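Local coordinates for putative short-chain oxidoreductase (PDB 2YUT), which binds NADP in a Rossmann fold and probably acts as an oxidoreductase of the short-chain dehydrogenase/reductase family, at residues 10-15 and 162-167; 117-122 and 190-195; 2-7 and 58-63. All blocks are in the same frame, centred on the assembly; numbering follows the deposited sequence.

Contact 1. Residues 10-15 and 162-167. With NAP (NADP nicotinamide-adenine-dinucleotide phosphate), chain B.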
loop_
_atom_site.group_PDB
_atom_site.type_symbol
_atom_site.label_atom_id
_atom_site.label_comp_id
_atom_site.label_asym_id
_atom_site.label_seq_id
_atom_site.Cartn_x
_atom_site.Cartn_y
_atom_site.Cartn_z
ATOM N N GLY A 10 19.816 8.094 -8.131
ATOM C CA GLY A 10 18.717 8.253 -9.071
ATOM C C GLY A 10 18.654 9.645 -9.675
ATOM O O GLY A 10 19.505 10.488 -9.390
ATOM N N GLY A 11 17.642 9.893 -10.502
ATOM C CA GLY A 11 17.500 11.196 -11.132
ATOM C C GLY A 11 17.249 12.320 -10.143
ATOM O O GLY A 11 17.956 13.331 -10.154
ATOM N N LEU A 12 16.234 12.159 -9.295
ATOM C CA LEU A 12 15.911 13.173 -8.294
ATOM C C LEU A 12 16.994 13.255 -7.219
ATOM O O LEU A 12 17.404 14.346 -6.820
ATOM C CB LEU A 12 14.572 12.868 -7.613
ATOM C CG LEU A 12 13.270 13.455 -8.170
ATOM C CD1 LEU A 12 13.354 14.986 -8.179
ATOM C CD2 LEU A 12 13.021 12.920 -9.567
ATOM N N GLY A 13 17.440 12.093 -6.751
ATOM C CA GLY A 13 18.454 12.041 -5.710
ATOM C C GLY A 13 19.712 12.810 -6.068
ATOM O O GLY A 13 20.274 13.517 -5.227
ATOM N N GLY A 14 20.153 12.661 -7.315
ATOM C CA GLY A 14 21.339 13.354 -7.785
ATOM C C GLY A 14 21.139 14.863 -7.796
ATOM O O GLY A 14 22.055 15.614 -7.466
ATOM N N ALA A 15 19.941 15.306 -8.176
ATOM C CA ALA A 15 19.628 16.734 -8.218
ATOM C C ALA A 15 19.644 17.298 -6.805
ATOM O O ALA A 15 20.156 18.390 -6.575
ATOM C CB ALA A 15 18.270 16.964 -8.852
ATOM N N VAL A 162 5.605 14.561 -0.653
ATOM C CA VAL A 162 5.694 15.285 -1.913
ATOM C C VAL A 162 5.018 14.561 -3.075
ATOM O O VAL A 162 5.215 13.361 -3.276
ATOM C CB VAL A 162 7.172 15.534 -2.315
ATOM C CG1 VAL A 162 7.227 16.254 -3.658
ATOM C CG2 VAL A 162 7.892 16.334 -1.231
ATOM N N ARG A 163 4.215 15.300 -3.833
ATOM C CA ARG A 163 3.556 14.755 -5.009
ATOM C C ARG A 163 4.115 15.506 -6.210
ATOM O O ARG A 163 3.853 16.692 -6.402
ATOM C CB ARG A 163 2.038 14.926 -4.921
ATOM C CG ARG A 163 1.363 13.866 -4.059
ATOM C CD ARG A 163 -0.143 14.085 -3.982
ATOM N NE ARG A 163 -0.816 13.021 -3.244
ATOM C CZ ARG A 163 -2.117 13.008 -2.974
ATOM N NH1 ARG A 163 -2.888 14.009 -3.382
ATOM N NH2 ARG A 163 -2.652 11.991 -2.310
ATOM N N LEU A 164 4.907 14.801 -7.006
ATOM C CA LEU A 164 5.533 15.391 -8.175
ATOM C C LEU A 164 4.865 14.954 -9.460
ATOM O O LEU A 164 4.318 13.857 -9.545
ATOM C CB LEU A 164 7.008 14.971 -8.258
ATOM C CG LEU A 164 8.006 15.432 -7.192
ATOM C CD1 LEU A 164 9.306 14.663 -7.351
ATOM C CD2 LEU A 164 8.247 16.919 -7.321
ATOM N N PRO A 165 4.879 15.826 -10.477
ATOM C CA PRO A 165 4.278 15.470 -11.763
ATOM C C PRO A 165 5.375 14.618 -12.412
ATOM O O PRO A 165 6.375 14.310 -11.759
ATOM C CB PRO A 165 4.107 16.821 -12.442
ATOM C CG PRO A 165 5.304 17.583 -11.938
ATOM C CD PRO A 165 5.321 17.232 -10.467
ATOM N N ALA A 166 5.223 14.232 -13.670
ATOM C CA ALA A 166 6.267 13.422 -14.294
ATOM C C ALA A 166 7.605 14.179 -14.297
ATOM O O ALA A 166 7.642 15.395 -14.505
ATOM C CB ALA A 166 5.870 13.049 -15.714
ATOM N N VAL A 167 8.690 13.448 -14.051
ATOM C CA VAL A 167 10.041 14.010 -14.024
ATOM C C VAL A 167 10.907 13.125 -14.920
ATOM O O VAL A 167 10.824 11.899 -14.854
ATOM C CB VAL A 167 10.618 14.011 -12.583
ATOM C CG1 VAL A 167 11.989 14.672 -12.559
ATOM C CG2 VAL A 167 9.669 14.740 -11.645
HETATM P PA NAP B . 15.213 6.768 -10.347
HETATM O O1A NAP B . 14.968 5.327 -11.022
HETATM O O2A NAP B . 15.974 7.692 -11.219
HETATM O O5B NAP B . 15.977 6.476 -8.963
HETATM C C5B NAP B . 15.479 5.487 -8.060
HETATM C C4B NAP B . 16.389 5.384 -6.837
HETATM O O4B NAP B . 15.839 4.392 -5.952
HETATM C C3B NAP B . 17.780 4.892 -7.250
HETATM O O3B NAP B . 18.783 5.597 -6.514
HETATM C C2B NAP B . 17.751 3.427 -6.817
HETATM O O2B NAP B . 19.072 3.008 -6.469
HETATM C C1B NAP B . 16.952 3.594 -5.526
HETATM N N9A NAP B . 16.497 2.276 -5.030
HETATM C C8A NAP B . 15.640 1.466 -5.648
HETATM N N7A NAP B . 15.486 0.354 -4.933
HETATM C C5A NAP B . 16.251 0.457 -3.851
HETATM C C6A NAP B . 16.518 -0.378 -2.773
HETATM N N6A NAP B . 15.930 -1.567 -2.680
HETATM N N1A NAP B . 17.381 0.034 -1.833
HETATM C C2A NAP B . 17.972 1.213 -1.920
HETATM N N3A NAP B . 17.743 2.032 -2.930
HETATM C C4A NAP B . 16.894 1.684 -3.908
HETATM O O3 NAP B . 13.745 7.303 -9.954
HETATM P PN NAP B . 13.429 8.852 -9.643
HETATM O O1N NAP B . 12.735 9.449 -10.808
HETATM O O2N NAP B . 14.641 9.522 -9.123
HETATM O O5D NAP B . 12.342 8.762 -8.458
HETATM C C5D NAP B . 12.689 9.117 -7.117
HETATM C C4D NAP B . 11.460 9.095 -6.203
HETATM O O4D NAP B . 10.503 10.015 -6.764
HETATM C C3D NAP B . 10.790 7.719 -6.225
HETATM O O3D NAP B . 10.039 7.493 -5.029
HETATM C C2D NAP B . 9.846 7.867 -7.414
HETATM O O2D NAP B . 8.763 6.935 -7.341
HETATM C C1D NAP B . 9.322 9.269 -7.107
HETATM N N1N NAP B . 8.578 9.872 -8.235
HETATM C C2N NAP B . 9.168 9.954 -9.502
HETATM C C3N NAP B . 8.463 10.517 -10.559
HETATM C C7N NAP B . 9.108 10.614 -11.943
HETATM O O7N NAP B . 8.448 10.939 -12.928
HETATM N N7N NAP B . 10.404 10.315 -11.980
HETATM C C4N NAP B . 7.173 10.997 -10.358
HETATM C C5N NAP B . 6.583 10.919 -9.101
HETATM C C6N NAP B . 7.280 10.358 -8.037
HETATM P P2B NAP B . 20.064 2.331 -7.543
HETATM O O1X NAP B . 19.855 3.094 -8.945
HETATM O O2X NAP B . 21.545 2.704 -7.031
HETATM O O3X NAP B . 19.856 0.870 -7.660
#
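L12, in the first turn of helix 11-19, faces V167 in the loop that follows strand 158-162, and their CA atoms lie 8.2 Å apart with no backbone bond between the two segments. Side chains close this gap. L12 and V167 reach toward each other tip to tip, CD2 of L12 coming to 3.6 Å from CG1 of V167. The side chains of L12 and L164 slide past each other in opposite directions, bringing L12 CD1 to 4.1 Å from L164 CD1. In V167, CG1 stands anti to the backbone N (chi1 -177°), which turns this methyl to L12 while CG2 lies on the carboxamide side. NADP is gripped from both segments. G11 N donates a nearly straight bond (170°) to NADP O2A at 2.9 Å, and L12 N donates one to NADP O2N at 3.1 Å, so each phosphate receives an amide at the start of the helix, where G10 is the N-cap. This is the TGxxxGxG dinucleotide-binding turn of the family. At the other end of the cofactor, V167 N gives NADP O7N a 2.8 Å bond, and N7N returns a weak one to V167 O. The helix end would favour the negative charge of the pyrophosphate, while the bond to O7N, with the weak one from N7N, would restrict the rotation of the carboxamide and so probably the orientation of the nicotinamide ring.

Contact 2. Residues 117-122 and 190-195. With NAP (NADP nicotinamide-adenine-dinucleotide phosphate), chain B.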
loop_
_atom_site.group_PDB
_atom_site.type_symbol
_atom_site.label_atom_id
_atom_site.label_comp_id
_atom_site.label_asym_id
_atom_site.label_seq_id
_atom_site.Cartn_x
_atom_site.Cartn_y
_atom_site.Cartn_z
ATOM N N VAL A 117 11.501 13.871 4.072
ATOM C CA VAL A 117 10.761 13.972 2.826
ATOM C C VAL A 117 10.613 12.652 2.084
ATOM O O VAL A 117 11.584 11.922 1.890
ATOM C CB VAL A 117 11.448 15.000 1.886
ATOM C CG1 VAL A 117 10.618 15.219 0.640
ATOM C CG2 VAL A 117 11.680 16.313 2.633
ATOM N N PHE A 118 9.387 12.368 1.659
ATOM C CA PHE A 118 9.076 11.142 0.931
ATOM C C PHE A 118 8.281 11.530 -0.303
ATOM O O PHE A 118 7.694 12.612 -0.356
ATOM C CB PHE A 118 8.264 10.199 1.824
ATOM C CG PHE A 118 9.022 9.717 3.028
ATOM C CD1 PHE A 118 9.785 8.552 2.967
ATOM C CD2 PHE A 118 9.011 10.453 4.211
ATOM C CE1 PHE A 118 10.531 8.125 4.063
ATOM C CE2 PHE A 118 9.751 10.039 5.315
ATOM C CZ PHE A 118 10.513 8.874 5.243
ATOM N N PHE A 119 8.252 10.646 -1.291
ATOM C CA PHE A 119 7.554 10.931 -2.534
ATOM C C PHE A 119 6.382 9.984 -2.814
ATOM O O PHE A 119 6.557 8.769 -2.923
ATOM C CB PHE A 119 8.573 10.894 -3.680
ATOM C CG PHE A 119 9.704 11.881 -3.505
ATOM C CD1 PHE A 119 9.592 13.186 -3.992
ATOM C CD2 PHE A 119 10.851 11.526 -2.800
ATOM C CE1 PHE A 119 10.606 14.124 -3.773
ATOM C CE2 PHE A 119 11.875 12.456 -2.571
ATOM C CZ PHE A 119 11.752 13.759 -3.059
ATOM N N GLY A 120 5.186 10.556 -2.920
ATOM C CA GLY A 120 4.006 9.762 -3.202
ATOM C C GLY A 120 3.643 9.914 -4.666
ATOM O O GLY A 120 4.515 9.841 -5.531
ATOM N N ALA A 121 2.363 10.134 -4.950
ATOM C CA ALA A 121 1.919 10.298 -6.330
ATOM C C ALA A 121 0.507 10.850 -6.419
ATOM O O ALA A 121 -0.311 10.629 -5.529
ATOM C CB ALA A 121 1.986 8.966 -7.062
ATOM N N TYR A 122 0.235 11.581 -7.495
ATOM C CA TYR A 122 -1.096 12.123 -7.729
ATOM C C TYR A 122 -1.959 10.915 -8.083
ATOM O O TYR A 122 -1.714 10.248 -9.087
ATOM C CB TYR A 122 -1.073 13.112 -8.897
ATOM C CG TYR A 122 -0.468 14.456 -8.548
ATOM C CD1 TYR A 122 -1.102 15.312 -7.649
ATOM C CD2 TYR A 122 0.740 14.872 -9.112
ATOM C CE1 TYR A 122 -0.556 16.543 -7.318
ATOM C CE2 TYR A 122 1.299 16.107 -8.787
ATOM C CZ TYR A 122 0.644 16.937 -7.889
ATOM O OH TYR A 122 1.181 18.159 -7.562
ATOM N N ARG A 190 14.425 21.720 -7.021
ATOM C CA ARG A 190 14.401 23.138 -6.657
ATOM C C ARG A 190 13.043 23.503 -6.061
ATOM O O ARG A 190 12.964 24.161 -5.026
ATOM C CB ARG A 190 14.677 24.020 -7.882
ATOM C CG ARG A 190 14.627 25.526 -7.573
ATOM C CD ARG A 190 14.814 26.388 -8.824
ATOM N NE ARG A 190 13.651 26.363 -9.719
ATOM C CZ ARG A 190 12.474 26.929 -9.453
ATOM N NH1 ARG A 190 12.275 27.577 -8.309
ATOM N NH2 ARG A 190 11.490 26.858 -10.339
ATOM N N LYS A 191 11.973 23.065 -6.716
ATOM C CA LYS A 191 10.630 23.350 -6.232
ATOM C C LYS A 191 10.374 22.699 -4.879
ATOM O O LYS A 191 9.748 23.300 -4.006
ATOM C CB LYS A 191 9.586 22.885 -7.250
ATOM C CG LYS A 191 9.533 23.760 -8.500
ATOM C CD LYS A 191 8.327 23.432 -9.362
ATOM C CE LYS A 191 8.192 24.412 -10.515
ATOM N NZ LYS A 191 6.982 24.128 -11.332
ATOM N N VAL A 192 10.859 21.475 -4.689
ATOM C CA VAL A 192 10.658 20.811 -3.410
ATOM C C VAL A 192 11.387 21.601 -2.330
ATOM O O VAL A 192 10.795 21.979 -1.323
ATOM C CB VAL A 192 11.178 19.359 -3.431
ATOM C CG1 VAL A 192 11.112 18.765 -2.032
ATOM C CG2 VAL A 192 10.341 18.528 -4.387
ATOM N N LEU A 193 12.669 21.863 -2.554
ATOM C CA LEU A 193 13.463 22.618 -1.597
ATOM C C LEU A 193 12.823 23.979 -1.327
ATOM O O LEU A 193 12.892 24.493 -0.212
ATOM C CB LEU A 193 14.891 22.796 -2.122
ATOM C CG LEU A 193 15.727 21.515 -2.156
ATOM C CD1 LEU A 193 17.110 21.797 -2.721
ATOM C CD2 LEU A 193 15.839 20.955 -0.750
ATOM N N GLU A 194 12.196 24.556 -2.347
ATOM C CA GLU A 194 11.530 25.845 -2.201
ATOM C C GLU A 194 10.275 25.659 -1.345
ATOM O O GLU A 194 9.972 26.482 -0.490
ATOM C CB GLU A 194 11.161 26.405 -3.580
ATOM C CG GLU A 194 10.784 27.877 -3.584
ATOM C CD GLU A 194 10.810 28.476 -4.980
ATOM O OE1 GLU A 194 10.025 28.024 -5.843
ATOM O OE2 GLU A 194 11.622 29.397 -5.214
ATOM N N GLY A 195 9.547 24.571 -1.572
ATOM C CA GLY A 195 8.358 24.312 -0.774
ATOM C C GLY A 195 8.725 24.207 0.701
ATOM O O GLY A 195 7.924 24.546 1.574
HETATM P PA NAP B . 15.213 6.768 -10.347
HETATM O O1A NAP B . 14.968 5.327 -11.022
HETATM O O2A NAP B . 15.974 7.692 -11.219
HETATM O O5B NAP B . 15.977 6.476 -8.963
HETATM C C5B NAP B . 15.479 5.487 -8.060
HETATM C C4B NAP B . 16.389 5.384 -6.837
HETATM O O4B NAP B . 15.839 4.392 -5.952
HETATM C C3B NAP B . 17.780 4.892 -7.250
HETATM O O3B NAP B . 18.783 5.597 -6.514
HETATM C C2B NAP B . 17.751 3.427 -6.817
HETATM O O2B NAP B . 19.072 3.008 -6.469
HETATM C C1B NAP B . 16.952 3.594 -5.526
HETATM N N9A NAP B . 16.497 2.276 -5.030
HETATM C C8A NAP B . 15.640 1.466 -5.648
HETATM N N7A NAP B . 15.486 0.354 -4.933
HETATM C C5A NAP B . 16.251 0.457 -3.851
HETATM C C6A NAP B . 16.518 -0.378 -2.773
HETATM N N6A NAP B . 15.930 -1.567 -2.680
HETATM N N1A NAP B . 17.381 0.034 -1.833
HETATM C C2A NAP B . 17.972 1.213 -1.920
HETATM N N3A NAP B . 17.743 2.032 -2.930
HETATM C C4A NAP B . 16.894 1.684 -3.908
HETATM O O3 NAP B . 13.745 7.303 -9.954
HETATM P PN NAP B . 13.429 8.852 -9.643
HETATM O O1N NAP B . 12.735 9.449 -10.808
HETATM O O2N NAP B . 14.641 9.522 -9.123
HETATM O O5D NAP B . 12.342 8.762 -8.458
HETATM C C5D NAP B . 12.689 9.117 -7.117
HETATM C C4D NAP B . 11.460 9.095 -6.203
HETATM O O4D NAP B . 10.503 10.015 -6.764
HETATM C C3D NAP B . 10.790 7.719 -6.225
HETATM O O3D NAP B . 10.039 7.493 -5.029
HETATM C C2D NAP B . 9.846 7.867 -7.414
HETATM O O2D NAP B . 8.763 6.935 -7.341
HETATM C C1D NAP B . 9.322 9.269 -7.107
HETATM N N1N NAP B . 8.578 9.872 -8.235
HETATM C C2N NAP B . 9.168 9.954 -9.502
HETATM C C3N NAP B . 8.463 10.517 -10.559
HETATM C C7N NAP B . 9.108 10.614 -11.943
HETATM O O7N NAP B . 8.448 10.939 -12.928
HETATM N N7N NAP B . 10.404 10.315 -11.980
HETATM C C4N NAP B . 7.173 10.997 -10.358
HETATM C C5N NAP B . 6.583 10.919 -9.101
HETATM C C6N NAP B . 7.280 10.358 -8.037
HETATM P P2B NAP B . 20.064 2.331 -7.543
HETATM O O1X NAP B . 19.855 3.094 -8.945
HETATM O O2X NAP B . 21.545 2.704 -7.031
HETATM O O3X NAP B . 19.856 0.870 -7.660
#
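F119 holds CG anti to its own carbonyl carbon (chi1 -59°), which carries the ring from the strand toward helix 185-196, whereas V192 extends CG1 anti to its backbone N (chi1 173°) and so presents both methyls to the sheet. V192 CG2 comes to the ring at its edge, near the ring plane, 4.5 Å from F119 CE1. V192 CG1 meets CG1 of V117, two residues earlier on the same side of strand 114-119, again at 4.5 Å. These are light touches between buried side chains, and V162 of the adjoining strand 158-162 packs on all three, so the valine of the helix sits over two neighbouring strands of the parallel sheet. The near end of F119 touches the cofactor: its CB lies 3.7 Å from O4D of NADP, the ring oxygen of the nicotinamide ribose, and G120 O is 3.8 Å from C6N of the nicotinamide. On the outer face of the helix, R190 NH1 and E194 OE1 form a long salt bridge with a weak hydrogen bond, while OE2 lies in plane at the guanidinium edge; E187 gives R190 a second carboxylate. The carbonyl of F119 accepts a hydrogen bond from K138, the NADP-binding lysine of the family's YxxxK motif. One residue thus touches helix 185-196 with its ring edge and bonds K138 through its backbone, consistent with the sheet end taking part in positioning this lysine.

Contact 3. Residues 2-7 and 58-63. With NAP (NADP nicotinamide-adenine-dinucleotide phosphate), chain B.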
loop_
_atom_site.group_PDB
_atom_site.type_symbol
_atom_site.label_atom_id
_atom_site.label_comp_id
_atom_site.label_asym_id
_atom_site.label_seq_id
_atom_site.Cartn_x
_atom_site.Cartn_y
_atom_site.Cartn_z
ATOM N N ARG A 2 22.851 18.304 8.687
ATOM C CA ARG A 2 23.289 16.954 8.354
ATOM C C ARG A 2 22.157 16.424 7.479
ATOM O O ARG A 2 21.003 16.355 7.910
ATOM C CB ARG A 2 23.450 16.064 9.583
ATOM C CG ARG A 2 23.825 14.634 9.194
ATOM C CD ARG A 2 24.352 13.870 10.378
ATOM N NE ARG A 2 25.649 14.380 10.809
ATOM C CZ ARG A 2 26.110 14.268 12.049
ATOM N NH1 ARG A 2 27.302 14.753 12.369
ATOM N NH2 ARG A 2 25.366 13.682 12.975
ATOM N N VAL A 3 22.490 16.076 6.245
ATOM C CA VAL A 3 21.499 15.601 5.291
ATOM C C VAL A 3 21.785 14.202 4.755
ATOM O O VAL A 3 22.917 13.888 4.390
ATOM C CB VAL A 3 21.429 16.542 4.062
ATOM C CG1 VAL A 3 20.347 16.071 3.099
ATOM C CG2 VAL A 3 21.192 17.975 4.509
ATOM N N LEU A 4 20.755 13.364 4.717
ATOM C CA LEU A 4 20.898 12.030 4.151
ATOM C C LEU A 4 19.974 11.963 2.946
ATOM O O LEU A 4 18.780 12.265 3.043
ATOM C CB LEU A 4 20.508 10.933 5.148
ATOM C CG LEU A 4 20.343 9.533 4.519
ATOM C CD1 LEU A 4 21.656 9.069 3.867
ATOM C CD2 LEU A 4 19.916 8.533 5.589
ATOM N N ILE A 5 20.532 11.596 1.802
ATOM C CA ILE A 5 19.737 11.457 0.592
ATOM C C ILE A 5 19.825 9.997 0.175
ATOM O O ILE A 5 20.899 9.535 -0.230
ATOM C CB ILE A 5 20.287 12.279 -0.592
ATOM C CG1 ILE A 5 20.418 13.764 -0.218
ATOM C CG2 ILE A 5 19.376 12.076 -1.807
ATOM C CD1 ILE A 5 19.120 14.440 0.141
ATOM N N THR A 6 18.723 9.260 0.310
ATOM C CA THR A 6 18.713 7.871 -0.133
ATOM C C THR A 6 18.252 7.961 -1.588
ATOM O O THR A 6 17.592 8.926 -1.964
ATOM C CB THR A 6 17.759 6.992 0.721
ATOM O OG1 THR A 6 16.480 7.625 0.836
ATOM C CG2 THR A 6 18.346 6.789 2.122
ATOM N N GLY A 7 18.609 6.980 -2.411
ATOM C CA GLY A 7 18.236 7.050 -3.811
ATOM C C GLY A 7 19.067 8.145 -4.473
ATOM O O GLY A 7 18.681 8.725 -5.493
ATOM N N LYS A 58 19.132 -0.274 8.849
ATOM C CA LYS A 58 19.476 0.014 10.237
ATOM C C LYS A 58 20.933 0.431 10.415
ATOM O O LYS A 58 21.231 1.372 11.153
ATOM C CB LYS A 58 19.200 -1.205 11.118
ATOM C CG LYS A 58 19.653 -1.024 12.556
ATOM C CD LYS A 58 19.338 -2.241 13.410
ATOM C CE LYS A 58 19.820 -2.028 14.838
ATOM N NZ LYS A 58 19.463 -3.160 15.732
ATOM N N ALA A 59 21.843 -0.278 9.754
ATOM C CA ALA A 59 23.261 0.046 9.858
ATOM C C ALA A 59 23.561 1.407 9.215
ATOM O O ALA A 59 24.442 2.128 9.676
ATOM C CB ALA A 59 24.098 -1.044 9.198
ATOM N N LEU A 60 22.837 1.748 8.149
ATOM C CA LEU A 60 23.035 3.029 7.471
ATOM C C LEU A 60 22.642 4.184 8.386
ATOM O O LEU A 60 23.412 5.129 8.567
ATOM C CB LEU A 60 22.196 3.106 6.188
ATOM C CG LEU A 60 22.045 4.502 5.560
ATOM C CD1 LEU A 60 23.410 5.008 5.100
ATOM C CD2 LEU A 60 21.060 4.451 4.385
ATOM N N LEU A 61 21.442 4.100 8.958
ATOM C CA LEU A 61 20.940 5.147 9.843
ATOM C C LEU A 61 21.715 5.298 11.150
ATOM O O LEU A 61 21.869 6.412 11.652
ATOM C CB LEU A 61 19.450 4.931 10.144
ATOM C CG LEU A 61 18.451 5.414 9.080
ATOM C CD1 LEU A 61 18.692 6.895 8.791
ATOM C CD2 LEU A 61 18.601 4.609 7.804
ATOM N N GLU A 62 22.203 4.194 11.711
ATOM C CA GLU A 62 22.968 4.288 12.949
ATOM C C GLU A 62 24.294 4.986 12.657
ATOM O O GLU A 62 24.808 5.749 13.479
ATOM C CB GLU A 62 23.211 2.897 13.547
ATOM C CG GLU A 62 21.917 2.148 13.839
ATOM C CD GLU A 62 22.106 0.928 14.720
ATOM O OE1 GLU A 62 22.986 0.094 14.416
ATOM O OE2 GLU A 62 21.359 0.801 15.715
ATOM N N GLU A 63 24.837 4.733 11.471
ATOM C CA GLU A 63 26.092 5.342 11.059
ATOM C C GLU A 63 25.920 6.834 10.739
ATOM O O GLU A 63 26.774 7.647 11.084
ATOM C CB GLU A 63 26.641 4.615 9.832
ATOM C CG GLU A 63 27.950 5.178 9.312
ATOM C CD GLU A 63 28.994 5.337 10.406
ATOM O OE1 GLU A 63 29.197 4.378 11.183
ATOM O OE2 GLU A 63 29.615 6.423 10.484
HETATM P PA NAP B . 15.213 6.768 -10.347
HETATM O O1A NAP B . 14.968 5.327 -11.022
HETATM O O2A NAP B . 15.974 7.692 -11.219
HETATM O O5B NAP B . 15.977 6.476 -8.963
HETATM C C5B NAP B . 15.479 5.487 -8.060
HETATM C C4B NAP B . 16.389 5.384 -6.837
HETATM O O4B NAP B . 15.839 4.392 -5.952
HETATM C C3B NAP B . 17.780 4.892 -7.250
HETATM O O3B NAP B . 18.783 5.597 -6.514
HETATM C C2B NAP B . 17.751 3.427 -6.817
HETATM O O2B NAP B . 19.072 3.008 -6.469
HETATM C C1B NAP B . 16.952 3.594 -5.526
HETATM N N9A NAP B . 16.497 2.276 -5.030
HETATM C C8A NAP B . 15.640 1.466 -5.648
HETATM N N7A NAP B . 15.486 0.354 -4.933
HETATM C C5A NAP B . 16.251 0.457 -3.851
HETATM C C6A NAP B . 16.518 -0.378 -2.773
HETATM N N6A NAP B . 15.930 -1.567 -2.680
HETATM N N1A NAP B . 17.381 0.034 -1.833
HETATM C C2A NAP B . 17.972 1.213 -1.920
HETATM N N3A NAP B . 17.743 2.032 -2.930
HETATM C C4A NAP B . 16.894 1.684 -3.908
HETATM O O3 NAP B . 13.745 7.303 -9.954
HETATM P PN NAP B . 13.429 8.852 -9.643
HETATM O O1N NAP B . 12.735 9.449 -10.808
HETATM O O2N NAP B . 14.641 9.522 -9.123
HETATM O O5D NAP B . 12.342 8.762 -8.458
HETATM C C5D NAP B . 12.689 9.117 -7.117
HETATM C C4D NAP B . 11.460 9.095 -6.203
HETATM O O4D NAP B . 10.503 10.015 -6.764
HETATM C C3D NAP B . 10.790 7.719 -6.225
HETATM O O3D NAP B . 10.039 7.493 -5.029
HETATM C C2D NAP B . 9.846 7.867 -7.414
HETATM O O2D NAP B . 8.763 6.935 -7.341
HETATM C C1D NAP B . 9.322 9.269 -7.107
HETATM N N1N NAP B . 8.578 9.872 -8.235
HETATM C C2N NAP B . 9.168 9.954 -9.502
HETATM C C3N NAP B . 8.463 10.517 -10.559
HETATM C C7N NAP B . 9.108 10.614 -11.943
HETATM O O7N NAP B . 8.448 10.939 -12.928
HETATM N N7N NAP B . 10.404 10.315 -11.980
HETATM C C4N NAP B . 7.173 10.997 -10.358
HETATM C C5N NAP B . 6.583 10.919 -9.101
HETATM C C6N NAP B . 7.280 10.358 -8.037
HETATM P P2B NAP B . 20.064 2.331 -7.543
HETATM O O1X NAP B . 19.855 3.094 -8.945
HETATM O O2X NAP B . 21.545 2.704 -7.031
HETATM O O3X NAP B . 19.856 0.870 -7.660
#
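L4 and T6 meet L60 and L61 through aliphatic groups alone, with no ring, amide or carboxylate between them, so the contact has neither faces nor edges. L4 CD2 carries most of it. With CG anti to the backbone N (chi1 167°), the L4 side chain crosses that of L61 at about a right angle, and its CD2 lies 3.8 Å from L61 CD1. The same L4 CD2 is 4.4 Å from CD2 of L60, which also reaches T6 CG2 at 4.2 Å. Strand 2-6 runs nearly antiparallel to residues 58-63 of helix 54-64 (161°), the two axes 11.0 Å apart at closest approach, as expected where a Rossmann-fold helix lies on the parallel sheet before the chain enters strand 67-72, the neighbour of strand 2-6. While the methyl of T6 faces the helix, its OG1 makes weak hydrogen bonds with V71 O and H72 ND1. Immediately after the strand, G7 takes a positive phi and its CA lies 3.1 Å from O3B, a hydroxyl oxygen of the adenosine ribose of NADP. At the other end of the strand, R2 NE forms a salt bridge with D24 OD1 at the start of the neighbouring strand 24-28.

All three contacts belong to one Rossmann fold and border the same NADP. Contact 3 closes before contact 2 opens, but both interleave along the chain with contact 1, whose segments are 147 residues apart. The centres of contacts 1 and 2 are 8 Å apart, and V162 joins them by backbone hydrogen bonds to F118 and G120, where strand 158-162 lies beside strand 114-119. The centre of contact 3 lies about 19 Å from the centres of the other two and across the centre of the chain, yet strand 2-6 leads directly into helix 11-19 of contact 1. The cofactor is therefore bordered by elements from early and late in the sequence, united by one parallel sheet.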